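Local coordinates for protein tryparedoxin (Crithidia fasciculata, PDB 1O8X) that probably acts as a thioredoxin-fold dithiol-disulfide oxidoreductase, passing electrons from trypanothione to peroxidases in the parasite's defence against oxidative stress, at residues A[5-10]-A[98-103]; A[51-56]-A[138-143]; A[68-73]-A[107-112]. The protein carries 1 engineered substitution. One frame throughout, in Å; residues are numbered along the deposited sequence.

Interaction 1: residues A[5-10]-A[98-103]; sequences DKYLPG and QKLSKH
Lys6 runs at about a right angle to the His103 side chain, and its CE alone among the methylenes touches, 4.0 Å from His103 NE2. A long, flexible lysine suits this outer edge: an apolar carbon meets the neighbour while NZ reaches a water, through a weak bond. The same water donates to Tyr7 OH and lies 2.8 Å from His103 NE2; it sits at the edge of both rings, in their planes, and so links the three side chains. Tyr7 is the buried centre of the contact. Its CG sits beside the backbone N (chi1 -58°), which swings the ring to the helix, where CD2 meets Leu100 CD1 at 3.6 Å and CE2 meets His103 NE2 at 3.7 Å. The two rings are inclined by 56°, with the imidazole nitrogen at the tyrosine edge. Tyrosine combines this apolar flank with a hydroxyl that also bonds Gly120 O. The branched, wholly apolar Leu100 suits its buried place between Tyr7 and the sheet. Beyond the contact, Leu100 rests on Phe33 and Phe35, so helix 94-103 lies between strand 30-36 of the sheet and the N-terminal loop, while Phe104 meets the ring of Tyr7.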
loop_
_atom_site.group_PDB
_atom_site.type_symbol
_atom_site.label_atom_id
_atom_site.label_comp_id
_atom_site.label_asym_id
_atom_site.label_seq_id
_atom_site.Cartn_x
_atom_site.Cartn_y
_atom_site.Cartn_z
ATOM N N ASP A 5 9.865 -9.463 -4.807
ATOM C CA ASP A 5 10.089 -9.650 -6.241
ATOM C C ASP A 5 8.895 -10.308 -6.936
ATOM O O ASP A 5 8.599 -10.004 -8.090
ATOM C CB ASP A 5 11.367 -10.448 -6.500
ATOM C CG ASP A 5 12.043 -10.062 -7.808
ATOM O OD1 ASP A 5 11.896 -8.900 -8.253
ATOM O OD2 ASP A 5 12.744 -10.857 -8.469
ATOM N N LYS A 6 8.216 -11.196 -6.218
ATOM C CA LYS A 6 6.983 -11.826 -6.682
ATOM C C LYS A 6 5.916 -10.795 -7.087
ATOM O O LYS A 6 5.233 -10.951 -8.104
ATOM C CB LYS A 6 6.444 -12.732 -5.572
ATOM C CG LYS A 6 5.372 -13.701 -5.999
ATOM C CD LYS A 6 4.709 -14.326 -4.786
ATOM C CE LYS A 6 3.412 -15.006 -5.178
ATOM N NZ LYS A 6 3.079 -16.117 -4.251
ATOM N N TYR A 7 5.788 -9.741 -6.282
ATOM C CA TYR A 7 4.725 -8.751 -6.443
ATOM C C TYR A 7 5.134 -7.572 -7.291
ATOM O O TYR A 7 4.312 -6.999 -8.004
ATOM C CB TYR A 7 4.297 -8.250 -5.067
ATOM C CG TYR A 7 3.819 -9.370 -4.193
ATOM C CD1 TYR A 7 4.409 -9.618 -2.964
ATOM C CD2 TYR A 7 2.787 -10.203 -4.611
ATOM C CE1 TYR A 7 3.973 -10.658 -2.163
ATOM C CE2 TYR A 7 2.345 -11.231 -3.825
ATOM C CZ TYR A 7 2.944 -11.469 -2.609
ATOM O OH TYR A 7 2.469 -12.505 -1.845
ATOM N N LEU A 8 6.412 -7.220 -7.184
ATOM C CA LEU A 8 7.004 -6.099 -7.903
ATOM C C LEU A 8 8.248 -6.593 -8.640
ATOM O O LEU A 8 9.372 -6.267 -8.240
ATOM C CB LEU A 8 7.381 -4.974 -6.927
ATOM C CG LEU A 8 6.347 -4.486 -5.902
ATOM C CD1 LEU A 8 7.024 -3.724 -4.771
ATOM C CD2 LEU A 8 5.289 -3.625 -6.572
ATOM N N PRO A 9 8.051 -7.379 -9.702
ATOM C CA PRO A 9 9.181 -7.991 -10.410
ATOM C C PRO A 9 10.035 -6.939 -11.102
ATOM O O PRO A 9 9.544 -6.181 -11.943
ATOM C CB PRO A 9 8.509 -8.928 -11.425
ATOM C CG PRO A 9 7.141 -8.394 -11.618
ATOM C CD PRO A 9 6.762 -7.722 -10.333
ATOM N N GLY A 10 11.299 -6.882 -10.701
ATOM C CA GLY A 10 12.269 -6.004 -11.326
ATOM C C GLY A 10 12.083 -4.529 -11.035
ATOM O O GLY A 10 12.592 -3.686 -11.770
ATOM N N GLN A 98 -1.304 -3.231 -12.270
ATOM C CA GLN A 98 -2.482 -3.890 -12.826
ATOM C C GLN A 98 -2.365 -5.398 -12.663
ATOM O O GLN A 98 -3.323 -6.074 -12.304
ATOM C CB GLN A 98 -2.642 -3.523 -14.296
ATOM C CG GLN A 98 -3.017 -2.070 -14.500
ATOM C CD GLN A 98 -2.817 -1.594 -15.926
ATOM O OE1 GLN A 98 -2.123 -2.233 -16.715
ATOM N NE2 GLN A 98 -3.422 -0.463 -16.253
ATOM N N LYS A 99 -1.166 -5.917 -12.874
ATOM C CA LYS A 99 -0.947 -7.348 -12.706
ATOM C C LYS A 99 -1.081 -7.760 -11.231
ATOM O O LYS A 99 -1.646 -8.809 -10.919
ATOM C CB LYS A 99 0.383 -7.741 -13.326
ATOM C CG LYS A 99 0.262 -7.842 -14.857
ATOM C CD LYS A 99 1.612 -7.826 -15.528
ATOM C CE LYS A 99 1.491 -7.993 -17.032
ATOM N NZ LYS A 99 2.836 -8.190 -17.644
ATOM N N LEU A 100 -0.601 -6.911 -10.328
ATOM C CA LEU A 100 -0.728 -7.150 -8.892
ATOM C C LEU A 100 -2.196 -7.118 -8.443
ATOM O O LEU A 100 -2.629 -7.942 -7.620
ATOM C CB LEU A 100 0.092 -6.109 -8.136
ATOM C CG LEU A 100 0.238 -6.347 -6.637
ATOM C CD1 LEU A 100 0.839 -7.718 -6.329
ATOM C CD2 LEU A 100 1.076 -5.250 -6.003
ATOM N N SER A 101 -2.958 -6.177 -9.002
ATOM C CA SER A 101 -4.389 -6.081 -8.738
ATOM C C SER A 101 -5.084 -7.374 -9.141
ATOM O O SER A 101 -5.927 -7.886 -8.415
ATOM C CB SER A 101 -4.985 -4.906 -9.509
ATOM O OG SER A 101 -4.412 -3.682 -9.087
ATOM N N LYS A 102 -4.700 -7.924 -10.289
ATOM C CA LYS A 102 -5.246 -9.199 -10.721
ATOM C C LYS A 102 -4.813 -10.332 -9.788
ATOM O O LYS A 102 -5.636 -11.141 -9.375
ATOM C CB LYS A 102 -4.852 -9.498 -12.180
ATOM C CG LYS A 102 -5.253 -10.887 -12.624
ATOM C CD LYS A 102 -5.006 -11.145 -14.098
ATOM C CE LYS A 102 -5.484 -12.538 -14.439
ATOM N NZ LYS A 102 -5.341 -12.869 -15.889
ATOM N N HIS A 103 -3.533 -10.363 -9.432
ATOM C CA HIS A 103 -3.013 -11.422 -8.568
ATOM C C HIS A 103 -3.789 -11.523 -7.253
ATOM O O HIS A 103 -4.104 -12.634 -6.794
ATOM C CB HIS A 103 -1.535 -11.196 -8.275
ATOM C CG HIS A 103 -0.956 -12.201 -7.329
ATOM N ND1 HIS A 103 -0.677 -13.504 -7.691
ATOM C CD2 HIS A 103 -0.652 -12.105 -6.014
ATOM C CE1 HIS A 103 -0.197 -14.154 -6.647
ATOM N NE2 HIS A 103 -0.175 -13.330 -5.615
HETATM O O HOH W 1 0.514 -14.224 -3.106
#

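Interaction 2: residues A[51-56]-A[138-143]; sequences IEFYDK and EQFPWK
Phe140 and Trp142 converge on Phe53, a helix residue whose buried ring points to the C-terminal tail. The tail is anchored just ahead of them, for the backbone N atoms of Glu138 and Gln139 both bond to the carboxylate of Asp134. Phe140 then brings its CD1 to within 3.8 Å of Phe53 CZ, approaching the edge of the Phe53 ring near its plane. The peptide before Pro141 is cis, and the proline folds over its predecessor so that Pro141 CB lies 3.8 Å above the centre of the Phe140 ring. Next comes Trp142, whose N bonds Gln139 O at 2.9 Å, closing a beta turn with the cis proline at its third position (type VI). The indole returns past Phe140, with Phe140 CA over one of its faces and Trp142 CH2 at the edge of the phenyl ring. Coming from the direction opposite to Phe53, Trp142 places CH2 3.5 Å from Phe53 CZ, the six-membered rings being tilted by 45°. On the helix, Phe53 has CG anti to the backbone N (chi1 -168°), which carries the ring toward the tail. Large flat residues suit the place, since they span a wide gap between the backbones, Phe53 CA and Phe140 CA being 10.7 Å apart; tryptophan adds a polar NE1 that Asp134 satisfies. Leu131 touches both Phe53 and Trp142, and Phe140 rests on Leu30 and Phe32 of strand 30-36. The arrangement is an aromatic cluster by which the C-terminal tail packs on Phe53 of helix 41-57, the long helix of the thioredoxin fold whose N-terminal end carries the redox motif.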
loop_
_atom_site.group_PDB
_atom_site.type_symbol
_atom_site.label_atom_id
_atom_site.label_comp_id
_atom_site.label_asym_id
_atom_site.label_seq_id
_atom_site.Cartn_x
_atom_site.Cartn_y
_atom_site.Cartn_z
ATOM N N ILE A 51 -3.823 7.222 7.185
ATOM C CA ILE A 51 -2.713 8.118 7.519
ATOM C C ILE A 51 -2.525 8.208 9.040
ATOM O O ILE A 51 -1.399 8.150 9.532
ATOM C CB ILE A 51 -2.924 9.527 6.904
ATOM C CG1 ILE A 51 -2.734 9.464 5.390
ATOM C CG2 ILE A 51 -1.949 10.546 7.506
ATOM C CD1 ILE A 51 -3.125 10.762 4.664
ATOM N N GLU A 52 -3.620 8.309 9.788
ATOM C CA GLU A 52 -3.523 8.384 11.247
ATOM C C GLU A 52 -2.892 7.110 11.813
ATOM O O GLU A 52 -2.017 7.163 12.676
ATOM C CB GLU A 52 -4.912 8.584 11.840
ATOM C CG GLU A 52 -4.930 8.720 13.353
ATOM C CD GLU A 52 -6.272 9.145 13.915
ATOM O OE1 GLU A 52 -7.187 9.549 13.142
ATOM O OE2 GLU A 52 -6.406 9.047 15.149
ATOM N N PHE A 53 -3.342 5.959 11.338
ATOM C CA PHE A 53 -2.778 4.686 11.767
ATOM C C PHE A 53 -1.293 4.555 11.409
ATOM O O PHE A 53 -0.466 4.136 12.238
ATOM C CB PHE A 53 -3.596 3.547 11.171
ATOM C CG PHE A 53 -3.279 2.208 11.776
ATOM C CD1 PHE A 53 -3.954 1.770 12.916
ATOM C CD2 PHE A 53 -2.291 1.394 11.229
ATOM C CE1 PHE A 53 -3.651 0.523 13.488
ATOM C CE2 PHE A 53 -1.982 0.160 11.801
ATOM C CZ PHE A 53 -2.667 -0.269 12.925
ATOM N N TYR A 54 -0.949 4.950 10.187
ATOM C CA TYR A 54 0.431 4.917 9.736
ATOM C C TYR A 54 1.304 5.803 10.614
ATOM O O TYR A 54 2.378 5.383 11.055
ATOM C CB TYR A 54 0.489 5.387 8.286
ATOM C CG TYR A 54 1.846 5.412 7.645
ATOM C CD1 TYR A 54 2.366 4.262 7.059
ATOM C CD2 TYR A 54 2.606 6.580 7.609
ATOM C CE1 TYR A 54 3.605 4.270 6.452
ATOM C CE2 TYR A 54 3.840 6.592 7.009
ATOM C CZ TYR A 54 4.342 5.438 6.438
ATOM O OH TYR A 54 5.557 5.433 5.828
ATOM N N ASP A 55 0.849 7.024 10.876
ATOM C CA ASP A 55 1.670 7.945 11.653
ATOM C C ASP A 55 1.908 7.403 13.063
ATOM O O ASP A 55 3.021 7.511 13.593
ATOM C CB ASP A 55 1.042 9.337 11.666
ATOM C CG ASP A 55 1.278 10.114 10.371
ATOM O OD1 ASP A 55 2.120 9.726 9.520
ATOM O OD2 ASP A 55 0.649 11.165 10.138
ATOM N N LYS A 56 0.874 6.805 13.661
ATOM C CA LYS A 56 0.978 6.257 15.014
ATOM C C LYS A 56 1.897 5.043 15.085
ATOM O O LYS A 56 2.646 4.876 16.053
ATOM C CB LYS A 56 -0.396 5.824 15.519
ATOM C CG LYS A 56 -1.321 6.945 15.953
ATOM C CD LYS A 56 -2.690 6.388 16.366
ATOM C CE LYS A 56 -3.672 7.480 16.776
ATOM N NZ LYS A 56 -5.077 6.966 16.861
ATOM N N GLU A 138 -5.154 -3.123 17.997
ATOM C CA GLU A 138 -5.112 -4.161 19.026
ATOM C C GLU A 138 -5.069 -5.547 18.387
ATOM O O GLU A 138 -4.546 -6.498 18.961
ATOM C CB GLU A 138 -6.310 -3.992 19.968
ATOM C CG GLU A 138 -6.178 -2.767 20.863
ATOM C CD GLU A 138 -7.289 -2.631 21.889
ATOM O OE1 GLU A 138 -8.201 -3.490 21.941
ATOM O OE2 GLU A 138 -7.241 -1.650 22.658
ATOM N N GLN A 139 -5.621 -5.660 17.183
ATOM C CA GLN A 139 -5.627 -6.932 16.467
ATOM C C GLN A 139 -4.745 -6.927 15.224
ATOM O O GLN A 139 -4.779 -7.882 14.423
ATOM C CB GLN A 139 -7.053 -7.355 16.098
ATOM C CG GLN A 139 -7.948 -7.607 17.316
ATOM C CD GLN A 139 -7.339 -8.561 18.319
ATOM O OE1 GLN A 139 -7.353 -8.285 19.527
ATOM N NE2 GLN A 139 -6.803 -9.683 17.837
ATOM N N PHE A 140 -3.952 -5.869 15.059
ATOM C CA PHE A 140 -2.981 -5.808 13.959
ATOM C C PHE A 140 -2.086 -7.059 13.989
ATOM O O PHE A 140 -1.693 -7.473 15.085
ATOM C CB PHE A 140 -2.146 -4.537 14.138
ATOM C CG PHE A 140 -1.004 -4.402 13.183
ATOM C CD1 PHE A 140 -1.140 -3.675 12.006
ATOM C CD2 PHE A 140 0.230 -4.993 13.478
ATOM C CE1 PHE A 140 -0.044 -3.553 11.134
ATOM C CE2 PHE A 140 1.310 -4.880 12.616
ATOM C CZ PHE A 140 1.184 -4.162 11.458
ATOM N N PRO A 141 -1.697 -7.648 12.851
ATOM C CA PRO A 141 -1.980 -7.198 11.484
ATOM C C PRO A 141 -3.225 -7.821 10.840
ATOM O O PRO A 141 -3.263 -7.927 9.612
ATOM C CB PRO A 141 -0.730 -7.667 10.723
ATOM C CG PRO A 141 -0.401 -8.963 11.402
ATOM C CD PRO A 141 -0.774 -8.799 12.856
ATOM N N TRP A 142 -4.218 -8.205 11.646
ATOM C CA TRP A 142 -5.535 -8.635 11.131
ATOM C C TRP A 142 -5.394 -9.853 10.227
ATOM O O TRP A 142 -5.909 -9.897 9.121
ATOM C CB TRP A 142 -6.267 -7.483 10.423
ATOM C CG TRP A 142 -6.281 -6.223 11.254
ATOM C CD1 TRP A 142 -6.901 -6.041 12.463
ATOM C CD2 TRP A 142 -5.623 -4.987 10.957
ATOM N NE1 TRP A 142 -6.678 -4.765 12.927
ATOM C CE2 TRP A 142 -5.889 -4.095 12.029
ATOM C CE3 TRP A 142 -4.825 -4.539 9.895
ATOM C CZ2 TRP A 142 -5.406 -2.779 12.051
ATOM C CZ3 TRP A 142 -4.342 -3.239 9.918
ATOM C CH2 TRP A 142 -4.633 -2.371 10.990
ATOM N N LYS A 143 -4.654 -10.849 10.708
ATOM C CA LYS A 143 -4.281 -11.993 9.897
ATOM C C LYS A 143 -5.493 -12.699 9.298
ATOM O O LYS A 143 -6.512 -12.945 9.976
ATOM C CB LYS A 143 -3.524 -13.003 10.758
ATOM C CG LYS A 143 -2.200 -12.482 11.231
ATOM C CD LYS A 143 -1.404 -13.544 11.954
ATOM C CE LYS A 143 -0.428 -12.877 12.891
ATOM N NZ LYS A 143 -1.139 -12.298 14.061
#

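Interaction 3: residues A[68-73]-A[107-112]; sequences CTWDEE and ESIPTL
Trp70 and Ile109 are turned to each other by their first torsions. Trp70 holds CG beside its backbone N (chi1 -79°), laying the indole toward the loop 107-110. Ile109 has CG1 wedged between N and the carbonyl carbon (chi1 48°), a less common choice for isoleucine, and this sets CG2 pointing at the indole. CG2 stands 3.6 Å from the centroid of the six-membered ring and 8° off its normal, a CH-pi contact over the face. The other branch also reaches the indole, where Ile109 CD1 lies 3.7 Å from Trp70 CE3. A beta-branched residue suits the place, since CG2 sits over the face while CD1 touches the ring near CE3. At the far edge, Trp70 CH2 comes 3.9 Å from the carbonyl carbon of Glu107, so the indole is flanked by backbone as well as side chain. Its NE1 bonds Ser101 OG on helix 94-103, which should help hold the ring's rotation. Both segments are stiffened from within: Asp71 N bonds Thr69 OG1 at 3.0 Å, an ST turn at the end of strand 63-69, and Thr111 OG1 gives its hydrogen to Ser108 O at 2.7 Å. Trp70 O accepts from Trp39 NE1 and Asp71 OD1 bonds Ser38 OG, linking this strand end to the loop before Cys40. Ile109 itself touches Cys40, which in the natural protein forms the redox disulfide with position 43, here an engineered alanine. The cis peptide between Ile109 and Pro110 marks the cis-proline loop of thioredoxins, which lies against the active-site motif.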
loop_
_atom_site.group_PDB
_atom_site.type_symbol
_atom_site.label_atom_id
_atom_site.label_comp_id
_atom_site.label_asym_id
_atom_site.label_seq_id
_atom_site.Cartn_x
_atom_site.Cartn_y
_atom_site.Cartn_z
ATOM N N CYS A 68 -0.462 1.726 -4.699
ATOM C CA CYS A 68 -0.598 1.060 -5.988
ATOM C C CYS A 68 -1.775 1.705 -6.706
ATOM O O CYS A 68 -2.930 1.415 -6.409
ATOM C CB CYS A 68 -0.851 -0.426 -5.765
ATOM S SG CYS A 68 0.521 -1.278 -4.976
ATOM N N THR A 69 -1.476 2.596 -7.638
ATOM C CA THR A 69 -2.493 3.455 -8.196
ATOM C C THR A 69 -3.442 2.816 -9.230
ATOM O O THR A 69 -3.023 1.999 -10.038
ATOM C CB THR A 69 -1.793 4.700 -8.771
ATOM O OG1 THR A 69 -2.781 5.667 -9.118
ATOM C CG2 THR A 69 -1.058 4.392 -10.084
ATOM N N TRP A 70 -4.715 3.198 -9.172
ATOM C CA TRP A 70 -5.654 2.943 -10.267
ATOM C C TRP A 70 -5.964 4.234 -11.061
ATOM O O TRP A 70 -6.849 4.243 -11.921
ATOM C CB TRP A 70 -6.946 2.315 -9.737
ATOM C CG TRP A 70 -6.847 0.832 -9.444
ATOM C CD1 TRP A 70 -5.708 0.070 -9.289
ATOM C CD2 TRP A 70 -7.944 -0.053 -9.242
ATOM N NE1 TRP A 70 -6.049 -1.239 -9.031
ATOM C CE2 TRP A 70 -7.416 -1.340 -8.993
ATOM C CE3 TRP A 70 -9.334 0.107 -9.259
ATOM C CZ2 TRP A 70 -8.234 -2.452 -8.767
ATOM C CZ3 TRP A 70 -10.138 -0.984 -9.024
ATOM C CH2 TRP A 70 -9.590 -2.253 -8.777
ATOM N N ASP A 71 -5.235 5.309 -10.772
ATOM C CA ASP A 71 -5.257 6.494 -11.626
ATOM C C ASP A 71 -4.599 6.203 -12.963
ATOM O O ASP A 71 -3.505 5.655 -13.012
ATOM C CB ASP A 71 -4.534 7.666 -10.973
ATOM C CG ASP A 71 -5.369 8.319 -9.907
ATOM O OD1 ASP A 71 -6.401 8.947 -10.233
ATOM O OD2 ASP A 71 -5.079 8.213 -8.717
ATOM N N GLU A 72 -5.252 6.632 -14.042
ATOM C CA GLU A 72 -4.706 6.450 -15.389
ATOM C C GLU A 72 -4.007 7.675 -15.955
ATOM O O GLU A 72 -3.388 7.594 -17.012
ATOM C CB GLU A 72 -5.791 5.906 -16.312
ATOM C CG GLU A 72 -6.178 4.527 -15.832
ATOM C CD GLU A 72 -7.209 3.839 -16.682
ATOM O OE1 GLU A 72 -7.181 3.987 -17.917
ATOM O OE2 GLU A 72 -8.028 3.118 -16.100
ATOM N N GLU A 73 -4.123 8.799 -15.254
ATOM C CA GLU A 73 -3.443 10.040 -15.631
ATOM C C GLU A 73 -2.317 10.335 -14.651
ATOM O O GLU A 73 -2.533 10.300 -13.437
ATOM C CB GLU A 73 -4.435 11.190 -15.584
ATOM C CG GLU A 73 -5.545 11.118 -16.614
ATOM C CD GLU A 73 -6.523 12.262 -16.451
ATOM O OE1 GLU A 73 -7.268 12.262 -15.455
ATOM O OE2 GLU A 73 -6.542 13.164 -17.310
ATOM N N GLU A 107 -10.998 -6.011 -6.818
ATOM C CA GLU A 107 -12.097 -5.699 -7.730
ATOM C C GLU A 107 -12.662 -4.315 -7.473
ATOM O O GLU A 107 -13.276 -3.699 -8.350
ATOM C CB GLU A 107 -13.201 -6.726 -7.576
ATOM C CG GLU A 107 -12.853 -8.083 -8.140
ATOM C CD GLU A 107 -14.073 -8.963 -8.185
ATOM O OE1 GLU A 107 -14.616 -9.280 -7.101
ATOM O OE2 GLU A 107 -14.491 -9.313 -9.304
ATOM N N SER A 108 -12.458 -3.837 -6.251
ATOM C CA SER A 108 -12.865 -2.497 -5.869
ATOM C C SER A 108 -11.778 -1.868 -5.027
ATOM O O SER A 108 -10.890 -2.550 -4.475
ATOM C CB SER A 108 -14.180 -2.494 -5.099
ATOM O OG SER A 108 -14.015 -3.158 -3.870
ATOM N N ILE A 109 -11.823 -0.553 -4.982
ATOM C CA ILE A 109 -10.906 0.220 -4.165
ATOM C C ILE A 109 -11.743 1.119 -3.240
ATOM O O ILE A 109 -12.889 1.465 -3.556
ATOM C CB ILE A 109 -9.904 0.997 -5.050
ATOM C CG1 ILE A 109 -10.604 1.751 -6.183
ATOM C CG2 ILE A 109 -8.856 0.009 -5.604
ATOM C CD1 ILE A 109 -9.726 2.805 -6.805
ATOM N N PRO A 110 -11.212 1.515 -2.091
ATOM C CA PRO A 110 -9.849 1.199 -1.628
ATOM C C PRO A 110 -9.704 -0.236 -1.128
ATOM O O PRO A 110 -10.663 -0.822 -0.610
ATOM C CB PRO A 110 -9.657 2.176 -0.458
ATOM C CG PRO A 110 -11.057 2.409 0.078
ATOM C CD PRO A 110 -11.954 2.370 -1.136
ATOM N N THR A 111 -8.494 -0.793 -1.269
ATOM C CA THR A 111 -8.180 -2.139 -0.764
ATOM C C THR A 111 -6.782 -2.069 -0.179
ATOM O O THR A 111 -5.932 -1.368 -0.717
ATOM C CB THR A 111 -8.270 -3.165 -1.898
ATOM O OG1 THR A 111 -9.649 -3.381 -2.210
ATOM C CG2 THR A 111 -7.772 -4.534 -1.467
ATOM N N LEU A 112 -6.553 -2.802 0.906
ATOM C CA LEU A 112 -5.253 -2.777 1.565
ATOM C C LEU A 112 -4.838 -4.211 1.867
ATOM O O LEU A 112 -5.533 -4.883 2.636
ATOM C CB LEU A 112 -5.397 -1.943 2.841
ATOM C CG LEU A 112 -4.195 -1.480 3.644
ATOM C CD1 LEU A 112 -3.313 -0.602 2.834
ATOM C CD2 LEU A 112 -4.677 -0.741 4.867
#

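In the fold
From the N terminus, interaction 1 opens first and closes when helix 94-103 returns to the loop before strand 13-16. Interaction 2 opens within that span, on helix 41-57, and closes only at the C-terminal tail, so the two cross, their centres about 24 Å apart on opposite sides of the chain's centre. Interaction 3 joins the turn after strand 63-69 to the loop before strand 111-116; it lies wholly within the span of interaction 2 and crosses interaction 1. Interactions 1 and 3 touch through helix 94-103, where Leu100 CD2 lies 4.1 Å from Cys68 SG. Together the contacts tie the N-terminal loop to helix 94-103, the two strand ends to each other, and helix 41-57 to the tail.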